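Local coordinates for protein monomethylamine methyltransferase mtmB1 (Methanosarcina barkeri, PDB 1TV2) that catalyses transfer of the methyl group from monomethylamine to the corrinoid cofactor of its partner protein MtmC in methanogenesis from methylamine, at residues V230-E235 against D258-I263. Residues are numbered along the deposited sequence; the frame is centred on the assembly and turned at random.
Sequences VSQLNE and DEQMPI. With BG5 (5-hydroxyamino-3-methyl-pyrrolidine-2-carboxylic acid), chain B.
Three donors converge on E235 OE2: the backbone N of I263, ND2 of N234 and a water that also bonds to I263 O. I263 N comes from the syn side at 3.1 Å from OE2, while N234 ND2 arrives above the opposite face of the carboxylate, 2.9 Å from that oxygen. The same ND2 spends its other proton on M261 O, 2.7 Å away, so one amide nitrogen ties 230-235 to 258-263, a worked example of polar side chains carrying strand pairing into the loops beyond. The bend in E235 (chi2 -69°) folds its carboxylate back toward I263, after a cis peptide bond between N234 and E235. With an alanine in place of E235, I263 N and one N-H of N234 would probably lose their shared acceptor.

Within the barrel wall, adjacent parallel strands 227-231 and 255-259 pair directly, E259 N bonding to V230 O at 2.9 Å and Q232 N to E259 O at 2.8 Å. Q232 NE2 donates to D258 OD2 (2.7 Å), with the amide and carboxylate planes 55° apart; H294 gives that oxygen a second bond. On the face carrying S231 and E259, S231 OG donates to the anti lone pair of E259 OE2 (2.7 Å), while Q333 holds OE1, near N1 of BG5, a ring consistent with modified pyrrolysine. Fixed at both oxygens, E259 is thus probably held in a set orientation beside that group in this TIM-barrel methyltransferase.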
loop_
_atom_site.group_PDB
_atom_site.type_symbol
_atom_site.label_atom_id
_atom_site.label_comp_id
_atom_site.label_asym_id
_atom_site.label_seq_id
_atom_site.Cartn_x
_atom_site.Cartn_y
_atom_site.Cartn_z
ATOM N N VAL A 230 -24.533 1.523 -12.017
ATOM C CA VAL A 230 -24.793 1.285 -13.429
ATOM C C VAL A 230 -26.320 1.220 -13.471
ATOM O O VAL A 230 -26.943 0.566 -12.630
ATOM C CB VAL A 230 -24.157 -0.033 -13.949
ATOM C CG1 VAL A 230 -24.756 -1.241 -13.250
ATOM C CG2 VAL A 230 -24.357 -0.125 -15.461
ATOM N N SER A 231 -26.927 1.924 -14.421
ATOM C CA SER A 231 -28.382 1.964 -14.508
ATOM C C SER A 231 -29.000 1.226 -15.678
ATOM O O SER A 231 -28.569 1.381 -16.818
ATOM C CB SER A 231 -28.864 3.416 -14.569
ATOM O OG SER A 231 -28.381 4.170 -13.476
ATOM N N GLN A 232 -30.021 0.428 -15.386
ATOM C CA GLN A 232 -30.749 -0.276 -16.430
ATOM C C GLN A 232 -31.769 0.752 -16.916
ATOM O O GLN A 232 -32.113 1.681 -16.180
ATOM C CB GLN A 232 -31.497 -1.485 -15.871
ATOM C CG GLN A 232 -30.627 -2.616 -15.362
ATOM C CD GLN A 232 -31.450 -3.846 -15.034
ATOM O OE1 GLN A 232 -32.170 -4.363 -15.890
ATOM N NE2 GLN A 232 -31.354 -4.319 -13.793
ATOM N N LEU A 233 -32.259 0.589 -18.140
ATOM C CA LEU A 233 -33.243 1.522 -18.683
ATOM C C LEU A 233 -34.665 0.977 -18.491
ATOM O O LEU A 233 -34.850 -0.088 -17.901
ATOM C CB LEU A 233 -32.943 1.776 -20.163
ATOM C CG LEU A 233 -31.506 2.247 -20.437
ATOM C CD1 LEU A 233 -31.289 2.420 -21.930
ATOM C CD2 LEU A 233 -31.243 3.560 -19.707
ATOM N N ASN A 234 -35.667 1.710 -18.977
ATOM C CA ASN A 234 -37.064 1.293 -18.838
ATOM C C ASN A 234 -37.662 0.837 -20.167
ATOM O O ASN A 234 -37.692 1.623 -21.117
ATOM C CB ASN A 234 -37.913 2.450 -18.306
ATOM C CG ASN A 234 -37.491 2.899 -16.925
ATOM O OD1 ASN A 234 -36.451 3.536 -16.754
ATOM N ND2 ASN A 234 -38.291 2.557 -15.926
ATOM N N GLU A 235 -38.127 -0.410 -20.267
ATOM C CA GLU A 235 -38.098 -1.426 -19.209
ATOM C C GLU A 235 -37.405 -2.639 -19.846
ATOM O O GLU A 235 -37.604 -2.901 -21.035
ATOM C CB GLU A 235 -39.523 -1.817 -18.797
ATOM C CG GLU A 235 -40.408 -0.673 -18.297
ATOM C CD GLU A 235 -39.971 -0.115 -16.948
ATOM O OE1 GLU A 235 -39.056 -0.693 -16.320
ATOM O OE2 GLU A 235 -40.551 0.904 -16.510
ATOM N N ASP A 258 -26.263 -2.373 -9.378
ATOM C CA ASP A 258 -27.077 -2.230 -10.575
ATOM C C ASP A 258 -28.382 -1.599 -10.106
ATOM O O ASP A 258 -28.937 -2.021 -9.094
ATOM C CB ASP A 258 -27.347 -3.608 -11.188
ATOM C CG ASP A 258 -28.444 -3.581 -12.236
ATOM O OD1 ASP A 258 -28.127 -3.581 -13.446
ATOM O OD2 ASP A 258 -29.628 -3.553 -11.841
ATOM N N GLU A 259 -28.867 -0.588 -10.819
ATOM C CA GLU A 259 -30.116 0.062 -10.429
ATOM C C GLU A 259 -31.147 0.041 -11.556
ATOM O O GLU A 259 -30.803 -0.072 -12.733
ATOM C CB GLU A 259 -29.882 1.526 -10.045
ATOM C CG GLU A 259 -30.050 2.472 -11.227
ATOM C CD GLU A 259 -30.471 3.868 -10.826
ATOM O OE1 GLU A 259 -31.377 4.003 -9.979
ATOM O OE2 GLU A 259 -29.904 4.836 -11.372
ATOM N N GLN A 260 -32.414 0.167 -11.177
ATOM C CA GLN A 260 -33.506 0.214 -12.138
ATOM C C GLN A 260 -34.718 0.787 -11.419
ATOM O O GLN A 260 -35.027 0.391 -10.294
ATOM C CB GLN A 260 -33.818 -1.182 -12.690
ATOM C CG GLN A 260 -34.454 -1.161 -14.083
ATOM C CD GLN A 260 -35.964 -0.998 -14.057
ATOM O OE1 GLN A 260 -36.549 -0.375 -14.949
ATOM N NE2 GLN A 260 -36.607 -1.578 -13.050
ATOM N N MET A 261 -35.381 1.740 -12.064
ATOM C CA MET A 261 -36.555 2.373 -11.493
ATOM C C MET A 261 -37.780 2.067 -12.344
ATOM O O MET A 261 -38.119 2.823 -13.258
ATOM C CB MET A 261 -36.357 3.888 -11.407
ATOM C CG MET A 261 -35.265 4.323 -10.445
ATOM S SD MET A 261 -35.233 6.115 -10.244
ATOM C CE MET A 261 -36.450 6.333 -8.939
ATOM N N PRO A 262 -38.455 0.942 -12.059
ATOM C CA PRO A 262 -39.648 0.558 -12.819
ATOM C C PRO A 262 -40.739 1.614 -12.650
ATOM O O PRO A 262 -41.007 2.074 -11.543
ATOM C CB PRO A 262 -40.016 -0.800 -12.219
ATOM C CG PRO A 262 -39.505 -0.703 -10.807
ATOM C CD PRO A 262 -38.174 -0.024 -10.981
ATOM N N ILE A 263 -41.363 1.998 -13.757
ATOM C CA ILE A 263 -42.390 3.031 -13.730
ATOM C C ILE A 263 -43.824 2.520 -13.597
ATOM O O ILE A 263 -44.331 1.819 -14.476
ATOM C CB ILE A 263 -42.290 3.907 -15.000
ATOM C CG1 ILE A 263 -40.889 4.520 -15.081
ATOM C CG2 ILE A 263 -43.350 5.003 -14.976
ATOM C CD1 ILE A 263 -40.617 5.284 -16.355
HETATM C C1 BG5 B . -28.673 5.972 -5.444
HETATM C C2 BG5 B . -29.489 6.590 -6.572
HETATM C C3 BG5 B . -29.269 8.090 -6.669
HETATM C C4 BG5 B . -28.278 8.290 -7.817
HETATM C C5 BG5 B . -28.435 7.091 -8.749
HETATM C C6 BG5 B . -30.553 8.658 -6.939
HETATM N N1 BG5 B . -29.149 6.017 -7.953
HETATM O O1 BG5 B . -29.168 5.884 -4.317
HETATM N N2 BG5 B . -27.145 6.601 -9.125
HETATM O O2 BG5 B . -26.346 5.623 -8.411
HETATM O O HOH W 1 -34.559 2.267 -14.901
HETATM O O HOH W 2 -37.523 5.406 -14.342
HETATM O O HOH W 3 -43.362 0.104 -16.518
#